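Local coordinates for lipoprotein LpqN (Mycobacterium tuberculosis, PDB 6E5F), which binds lipid, interacts with the mycolate transporters MmpL3 and MmpL11, takes part in cell envelope biogenesis, and is a virulence factor required for survival inside host cells, at residues A[131-134]-A[135-138]; A[144-148]-A[149-153]; A[208-211]-A[212-216]. One frame throughout, in Å; residues are numbered along the deposited sequence.

Contact 1: A[131-134]-A[135-138]; sequences DIDP and AKVL
Asp133 meets Ala135, Lys136 and Val137 at the first turn of helix 134-140, where it serves as the N-cap, followed by Pro134 as the first helical residue. Its carboxylate turns back over that turn: OD1 accepts from Ala135 N at 3.0 Å, the capping bond, with the N-H coming from above the carboxylate plane (53° out of it). What brings the carboxylate there is the first torsion, which sets CG opposite the backbone N (chi1 179°) and next to the carbonyl carbon. Pro134 has no N-H, which makes Ala135 N the first helical N-H after the cap. The backbone O of Asp133 takes Lys136 N at 3.0 Å and, weakly, Val137 N at 3.4 Å. Pro134 O is the acceptor one step on, with weak bonds from Leu138 N and Val137 N, and Val137 N is thus shared between two carbonyls. The backbone N of Asp133 itself gives its hydrogen to Tyr64 OH of helix 61-66, which ties the cap to the neighbouring helix. The aliphatic root of Lys136 lies across the carboxylate, CG 3.6 Å from Asp133 OD2, but the chain bends twice and carries NZ away to Gln139 OE1; the opposite charges remain 6.5 Å apart between Asp133 OD2 and Lys136 NZ and form no salt bridge. On the inner side Val137 is buried against Val189 and Val198 of the sheet, and Ile132, resting on Tyr64 and Val196, joins it there: the methyl Ile132 CD1 touches the branch Val137 CG2 at 3.8 Å.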
loop_
_atom_site.group_PDB
_atom_site.type_symbol
_atom_site.label_atom_id
_atom_site.label_comp_id
_atom_site.label_asym_id
_atom_site.label_seq_id
_atom_site.Cartn_x
_atom_site.Cartn_y
_atom_site.Cartn_z
ATOM N N ASP A 131 -12.611 -13.165 -12.858
ATOM C CA ASP A 131 -12.941 -12.135 -13.846
ATOM C C ASP A 131 -12.305 -10.809 -13.426
ATOM O O ASP A 131 -12.976 -9.838 -13.086
ATOM C CB ASP A 131 -14.452 -12.010 -13.980
ATOM C CG ASP A 131 -14.868 -11.167 -15.166
ATOM O OD1 ASP A 131 -14.034 -10.959 -16.071
ATOM O OD2 ASP A 131 -16.029 -10.709 -15.189
ATOM N N ILE A 132 -10.977 -10.791 -13.467
ATOM C CA ILE A 132 -10.177 -9.695 -12.930
ATOM C C ILE A 132 -9.482 -8.986 -14.083
ATOM O O ILE A 132 -8.821 -9.625 -14.911
ATOM C CB ILE A 132 -9.173 -10.212 -11.881
ATOM C CG1 ILE A 132 -8.314 -9.069 -11.329
ATOM C CG2 ILE A 132 -8.294 -11.306 -12.456
ATOM C CD1 ILE A 132 -9.060 -8.167 -10.401
ATOM N N ASP A 133 -9.633 -7.663 -14.136
ATOM C CA ASP A 133 -8.936 -6.830 -15.110
ATOM C C ASP A 133 -7.899 -6.004 -14.363
ATOM O O ASP A 133 -8.273 -5.153 -13.539
ATOM C CB ASP A 133 -9.935 -5.915 -15.822
ATOM C CG ASP A 133 -9.276 -4.993 -16.837
ATOM O OD1 ASP A 133 -8.027 -4.966 -16.919
ATOM O OD2 ASP A 133 -10.018 -4.288 -17.558
ATOM N N PRO A 134 -6.597 -6.211 -14.594
ATOM C CA PRO A 134 -5.601 -5.467 -13.812
ATOM C C PRO A 134 -5.735 -3.965 -13.947
ATOM O O PRO A 134 -5.434 -3.233 -12.995
ATOM C CB PRO A 134 -4.257 -5.978 -14.356
ATOM C CG PRO A 134 -4.580 -6.610 -15.674
ATOM C CD PRO A 134 -5.973 -7.145 -15.552
ATOM N N ALA A 135 -6.202 -3.478 -15.100
ATOM C CA ALA A 135 -6.353 -2.040 -15.271
ATOM C C ALA A 135 -7.438 -1.474 -14.364
ATOM O O ALA A 135 -7.337 -0.324 -13.928
ATOM C CB ALA A 135 -6.660 -1.707 -16.730
ATOM N N LYS A 136 -8.480 -2.255 -14.069
ATOM C CA LYS A 136 -9.533 -1.749 -13.195
ATOM C C LYS A 136 -9.061 -1.659 -11.750
ATOM O O LYS A 136 -9.534 -0.801 -10.999
ATOM C CB LYS A 136 -10.794 -2.609 -13.304
ATOM C CG LYS A 136 -11.445 -2.603 -14.692
ATOM C CD LYS A 136 -11.925 -1.216 -15.136
ATOM C CE LYS A 136 -13.297 -0.872 -14.579
ATOM N NZ LYS A 136 -13.840 0.383 -15.179
ATOM N N VAL A 137 -8.135 -2.524 -11.336
ATOM C CA VAL A 137 -7.572 -2.405 -9.994
ATOM C C VAL A 137 -6.916 -1.046 -9.830
ATOM O O VAL A 137 -7.119 -0.353 -8.829
ATOM C CB VAL A 137 -6.589 -3.554 -9.711
ATOM C CG1 VAL A 137 -5.930 -3.376 -8.346
ATOM C CG2 VAL A 137 -7.300 -4.892 -9.786
ATOM N N LEU A 138 -6.108 -0.650 -10.810
ATOM C CA LEU A 138 -5.468 0.664 -10.781
ATOM C C LEU A 138 -6.508 1.775 -10.821
ATOM O O LEU A 138 -6.390 2.784 -10.119
ATOM C CB LEU A 138 -4.520 0.798 -11.976
ATOM C CG LEU A 138 -3.321 -0.154 -12.025
ATOM C CD1 LEU A 138 -2.734 -0.213 -13.423
ATOM C CD2 LEU A 138 -2.258 0.284 -11.032
#

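Contact 2: A[144-148]-A[149-153]; sequences ELKNL and PGFQG. With L6T (alpha-D-glucopyranosyl 6-O-dodecyl-alpha-D-glucopyranoside), chain B.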
loop_
_atom_site.group_PDB
_atom_site.type_symbol
_atom_site.label_atom_id
_atom_site.label_comp_id
_atom_site.label_asym_id
_atom_site.label_seq_id
_atom_site.Cartn_x
_atom_site.Cartn_y
_atom_site.Cartn_z
ATOM N N GLU A 144 -10.184 4.086 -1.729
ATOM C CA GLU A 144 -10.089 3.806 -0.300
ATOM C C GLU A 144 -9.658 5.040 0.486
ATOM O O GLU A 144 -10.323 5.436 1.451
ATOM C CB GLU A 144 -9.123 2.641 -0.059
ATOM C CG GLU A 144 -8.979 2.256 1.406
ATOM C CD GLU A 144 -8.012 1.109 1.624
ATOM O OE1 GLU A 144 -7.773 0.748 2.797
ATOM O OE2 GLU A 144 -7.491 0.570 0.628
ATOM N N LEU A 145 -8.531 5.647 0.107
ATOM C CA LEU A 145 -8.063 6.830 0.827
ATOM C C LEU A 145 -9.070 7.964 0.728
ATOM O O LEU A 145 -9.291 8.693 1.699
ATOM C CB LEU A 145 -6.704 7.285 0.303
ATOM C CG LEU A 145 -5.476 6.386 0.478
ATOM C CD1 LEU A 145 -4.231 7.241 0.702
ATOM C CD2 LEU A 145 -5.637 5.368 1.590
ATOM N N LYS A 146 -9.686 8.137 -0.442
ATOM C CA LYS A 146 -10.637 9.230 -0.611
ATOM C C LYS A 146 -11.854 9.083 0.294
ATOM O O LYS A 146 -12.556 10.073 0.530
ATOM C CB LYS A 146 -11.055 9.342 -2.077
ATOM C CG LYS A 146 -9.945 9.849 -2.987
ATOM C CD LYS A 146 -10.339 9.786 -4.455
ATOM C CE LYS A 146 -11.453 10.762 -4.792
ATOM N NZ LYS A 146 -11.906 10.620 -6.205
ATOM N N ASN A 147 -12.110 7.883 0.817
ATOM C CA ASN A 147 -13.212 7.649 1.739
ATOM C C ASN A 147 -12.825 7.866 3.197
ATOM O O ASN A 147 -13.692 7.768 4.074
ATOM C CB ASN A 147 -13.756 6.225 1.574
ATOM C CG ASN A 147 -14.498 6.026 0.265
ATOM O OD1 ASN A 147 -14.940 6.984 -0.367
ATOM N ND2 ASN A 147 -14.646 4.768 -0.143
ATOM N N LEU A 148 -11.555 8.148 3.483
ATOM C CA LEU A 148 -11.135 8.389 4.855
ATOM C C LEU A 148 -11.806 9.652 5.392
ATOM O O LEU A 148 -12.039 10.606 4.642
ATOM C CB LEU A 148 -9.619 8.564 4.910
ATOM C CG LEU A 148 -8.746 7.570 5.686
ATOM C CD1 LEU A 148 -9.402 6.215 5.901
ATOM C CD2 LEU A 148 -7.424 7.398 4.958
ATOM N N PRO A 149 -12.122 9.692 6.689
ATOM C CA PRO A 149 -12.780 10.880 7.257
ATOM C C PRO A 149 -11.941 12.133 7.069
ATOM O O PRO A 149 -10.797 12.211 7.525
ATOM C CB PRO A 149 -12.929 10.525 8.741
ATOM C CG PRO A 149 -12.867 9.048 8.796
ATOM C CD PRO A 149 -11.938 8.635 7.701
ATOM N N GLY A 150 -12.523 13.122 6.399
ATOM C CA GLY A 150 -11.834 14.381 6.182
ATOM C C GLY A 150 -10.571 14.255 5.362
ATOM O O GLY A 150 -9.649 15.060 5.528
ATOM N N PHE A 151 -10.495 13.263 4.482
ATOM C CA PHE A 151 -9.319 13.142 3.636
ATOM C C PHE A 151 -9.209 14.356 2.725
ATOM O O PHE A 151 -10.205 14.853 2.194
ATOM C CB PHE A 151 -9.381 11.875 2.788
ATOM C CG PHE A 151 -8.200 11.713 1.874
ATOM C CD1 PHE A 151 -6.991 11.241 2.358
ATOM C CD2 PHE A 151 -8.293 12.049 0.535
ATOM C CE1 PHE A 151 -5.903 11.105 1.528
ATOM C CE2 PHE A 151 -7.206 11.908 -0.305
ATOM C CZ PHE A 151 -6.010 11.437 0.192
ATOM N N GLN A 152 -7.985 14.844 2.563
ATOM C CA GLN A 152 -7.699 15.953 1.664
ATOM C C GLN A 152 -6.389 15.640 0.963
ATOM O O GLN A 152 -5.370 15.416 1.619
ATOM C CB GLN A 152 -7.617 17.276 2.433
ATOM C CG GLN A 152 -6.689 17.245 3.637
ATOM C CD GLN A 152 -7.177 18.118 4.780
ATOM O OE1 GLN A 152 -7.532 17.615 5.848
ATOM N NE2 GLN A 152 -7.194 19.428 4.564
ATOM N N GLY A 153 -6.424 15.599 -0.364
ATOM C CA GLY A 153 -5.245 15.307 -1.148
ATOM C C GLY A 153 -5.277 16.080 -2.447
ATOM O O GLY A 153 -6.235 16.794 -2.748
HETATM C C1 L6T B . -2.998 17.884 0.914
HETATM C C2 L6T B . -3.168 17.972 2.421
HETATM C C3 L6T B . -1.849 18.346 3.058
HETATM C C4 L6T B . -0.810 17.313 2.665
HETATM C C5 L6T B . -0.692 17.306 1.143
HETATM C C6 L6T B . 0.431 16.331 0.684
HETATM C CAA L6T B . -2.767 19.132 -1.043
HETATM C CAO L6T B . -4.914 20.163 -0.896
HETATM C CAP L6T B . -6.391 19.979 -1.256
HETATM C CAR L6T B . -4.385 21.441 -1.527
HETATM C CAT L6T B . -2.925 21.599 -1.150
HETATM C CAV L6T B . -2.172 20.388 -1.658
HETATM C CAX L6T B . 0.777 14.019 0.709
HETATM C CAY L6T B . 2.186 13.666 1.271
HETATM C CAZ L6T B . 2.225 12.155 1.055
HETATM C CBA L6T B . 3.693 11.733 1.139
HETATM C CBB L6T B . 3.526 10.295 1.646
HETATM C CBC L6T B . 4.574 9.453 0.977
HETATM C CBD L6T B . 4.308 7.966 1.395
HETATM C CBE L6T B . 4.947 7.124 0.319
HETATM C CBF L6T B . 3.891 6.366 -0.566
HETATM C CBG L6T B . 3.358 5.135 0.195
HETATM C CBH L6T B . 4.485 4.194 0.567
HETATM C CBI L6T B . 5.509 3.966 -0.552
HETATM O O1 L6T B . -2.632 19.169 0.387
HETATM O O2 L6T B . -4.144 18.972 2.734
HETATM O O3 L6T B . -1.992 18.384 4.483
HETATM O O4 L6T B . 0.439 17.665 3.256
HETATM O O5 L6T B . -1.968 16.922 0.580
HETATM O O6 L6T B . 0.184 15.140 1.376
HETATM O OAN L6T B . -4.166 19.033 -1.388
HETATM O OAQ L6T B . -6.520 19.790 -2.666
HETATM O OAS L6T B . -5.130 22.568 -1.045
HETATM O OAU L6T B . -2.391 22.788 -1.748
HETATM O OAW L6T B . -0.789 20.492 -1.296
#
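Phe151 folds back onto the end of helix 143-146 and packs against Leu145 and Leu148. Its CG lies opposite the backbone N (chi1 179°), which turns the ring in over the last helical residues. One face receives the backbone carbonyl of Leu145, with Leu145 O only 3.2 Å from Phe151 CG, while the rim atom Phe151 CE1 reaches Leu145 CB at 4.1 Å. The same carbonyl oxygen, which sits over the ring, accepts from Leu148 N at 2.9 Å. Lys146 CA approaches the ring obliquely, near CD2. Leu148 adds its CB, 3.9 Å from Phe151 CB, and lays CB, CG and CD1 across CD of Pro149. Strands 165-176 and 179-192 complete the apolar patch: Leu145 rests on Leu170, Leu148 on Tyr174, and both Leu148 and Phe151 on Val183. Outward from this centre the chain reverses through Pro149 and Gly150, whose positive phi of 62° suits the third position of a type II turn; the turn is closed by Phe151 N giving its hydrogen to Leu148 O at 3.1 Å. At the polar edge Lys146 NZ makes a salt bridge with Asp156 OD1, and Asn147 OD1 accepts from Asn58 ND2. Past the turn the chain enters strand 152-162, and here the bound trehalose glycolipid is met: its hydroxyl OAQ donates to Gly153 O at 3.0 Å, and Gln152 CG comes within 3.2 Å of sugar oxygen O2. Ser173 OG, on the adjoining strand 165-176, holds a further hydrogen bond to the ligand. A type II beta turn between helix and edge strand thus delivers Gln152 and Gly153 to the sugar end of the lipid pocket.

Contact 3: A[208-211]-A[212-216]; sequences DETM and TLMDA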
loop_
_atom_site.group_PDB
_atom_site.type_symbol
_atom_site.label_atom_id
_atom_site.label_comp_id
_atom_site.label_asym_id
_atom_site.label_seq_id
_atom_site.Cartn_x
_atom_site.Cartn_y
_atom_site.Cartn_z
ATOM N N ASP A 208 3.418 16.008 11.684
ATOM C CA ASP A 208 4.744 16.572 11.895
ATOM C C ASP A 208 5.863 15.646 11.434
ATOM O O ASP A 208 7.008 16.100 11.334
ATOM C CB ASP A 208 4.927 16.949 13.365
ATOM C CG ASP A 208 6.094 17.891 13.585
ATOM O OD1 ASP A 208 6.146 18.944 12.913
ATOM O OD2 ASP A 208 6.952 17.590 14.439
ATOM N N GLU A 209 5.572 14.374 11.149
ATOM C CA GLU A 209 6.574 13.430 10.664
ATOM C C GLU A 209 6.354 13.068 9.195
ATOM O O GLU A 209 6.767 12.004 8.734
ATOM C CB GLU A 209 6.628 12.194 11.562
ATOM C CG GLU A 209 7.196 12.518 12.944
ATOM C CD GLU A 209 7.006 11.414 13.964
ATOM O OE1 GLU A 209 8.014 10.790 14.359
ATOM O OE2 GLU A 209 5.852 11.187 14.380
ATOM N N THR A 210 5.728 13.973 8.441
ATOM C CA THR A 210 5.470 13.734 7.029
ATOM C C THR A 210 6.757 13.463 6.260
ATOM O O THR A 210 6.802 12.563 5.413
ATOM C CB THR A 210 4.744 14.946 6.432
ATOM O OG1 THR A 210 3.422 15.034 6.980
ATOM C CG2 THR A 210 4.655 14.824 4.925
ATOM N N MET A 211 7.814 14.235 6.532
ATOM C CA MET A 211 9.046 14.082 5.765
ATOM C C MET A 211 9.691 12.723 5.996
ATOM O O MET A 211 10.351 12.193 5.095
ATOM C CB MET A 211 10.035 15.192 6.117
ATOM C CG MET A 211 11.269 15.225 5.220
ATOM S SD MET A 211 10.901 15.671 3.506
ATOM C CE MET A 211 10.326 17.351 3.719
ATOM N N THR A 212 9.519 12.145 7.188
ATOM C CA THR A 212 10.047 10.807 7.434
ATOM C C THR A 212 9.433 9.794 6.477
ATOM O O THR A 212 10.137 8.929 5.941
ATOM C CB THR A 212 9.788 10.406 8.886
ATOM O OG1 THR A 212 10.274 11.430 9.760
ATOM C CG2 THR A 212 10.491 9.096 9.217
ATOM N N LEU A 213 8.119 9.883 6.245
ATOM C CA LEU A 213 7.477 9.002 5.277
ATOM C C LEU A 213 8.029 9.232 3.878
ATOM O O LEU A 213 8.311 8.279 3.142
ATOM C CB LEU A 213 5.967 9.231 5.269
ATOM C CG LEU A 213 5.159 8.795 6.484
ATOM C CD1 LEU A 213 3.679 9.048 6.234
ATOM C CD2 LEU A 213 5.407 7.327 6.813
ATOM N N MET A 214 8.165 10.500 3.481
ATOM C CA MET A 214 8.589 10.800 2.119
ATOM C C MET A 214 9.995 10.279 1.852
ATOM O O MET A 214 10.272 9.752 0.771
ATOM C CB MET A 214 8.508 12.306 1.867
ATOM C CG MET A 214 7.115 12.891 2.107
ATOM S SD MET A 214 6.908 14.590 1.551
ATOM C CE MET A 214 7.011 14.376 -0.215
ATOM N N ASP A 215 10.894 10.410 2.831
ATOM C CA ASP A 215 12.244 9.876 2.669
ATOM C C ASP A 215 12.209 8.368 2.451
ATOM O O ASP A 215 12.876 7.841 1.554
ATOM C CB ASP A 215 13.093 10.224 3.893
ATOM C CG ASP A 215 13.425 11.701 3.976
ATOM O OD1 ASP A 215 13.386 12.383 2.931
ATOM O OD2 ASP A 215 13.737 12.180 5.088
ATOM N N ALA A 216 11.430 7.655 3.268
ATOM C CA ALA A 216 11.338 6.207 3.122
ATOM C C ALA A 216 10.750 5.822 1.773
ATOM O O ALA A 216 11.145 4.807 1.188
ATOM C CB ALA A 216 10.487 5.628 4.251
#
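Met211 O receives the shortest hydrogen bond of this helical start, from Asp215 N at 2.9 Å and nearly straight (165°). The carboxylate of Asp215 lies close to the same carbonyl, its CG 3.3 Å from Met211 O, and crosses the chain of Met211, OD2 passing Met211 CG at 3.9 Å. One residue earlier Thr210 O accepts from Met214 N at 3.1 Å, and Met214 CG lies against it at 3.3 Å. Thr210 and Met214 then run side by side: in Met214, CG opposite the carbonyl carbon (chi1 -57°) and an extended second torsion together bring SD to 4.1 Å from Thr210 CG2. Met214 continues to the bound glycolipid, which it touches. The hydroxyl of Thr210 is engaged outside this turn, with Thr182 OG1 and Asp207 O. Glu209 holds the N-cap position; its backbone O takes a weak bond from Thr212 N, its CB lies near Thr212 OG1, and its OE1 accepts from Ala113 N in another part of the chain. Leu213 faces inward on Ala203 and Ala205 of strand 195-206 and on Trp93, which Thr212 also meets. This is the amphipathic opening of helix 210-223: Leu213 anchors it to the sheet, and Met214 lines the lipid pocket.

The three contacts follow one another along the chain without touching. Contacts 1 and 2 are surface contacts at successive helices, one at the N-terminal cap of 134-140 and the other at the C-terminal end of 143-146 and the turn after it, their centres about 22 Å apart; contact 3, more enclosed, has its centre about 30 Å from that of contact 1, on the opposite side of the chain's centre. Contact 1 depends on a carboxylate cap, contact 2 on an aromatic ring folded onto a helix end, next to a reverse turn, contact 3 on helical backbone bonds edged by methionines. Contacts 2 and 3 both supply residues to the glycolipid pocket; contact 1 stands away from it. All three pack on the same antiparallel sheet.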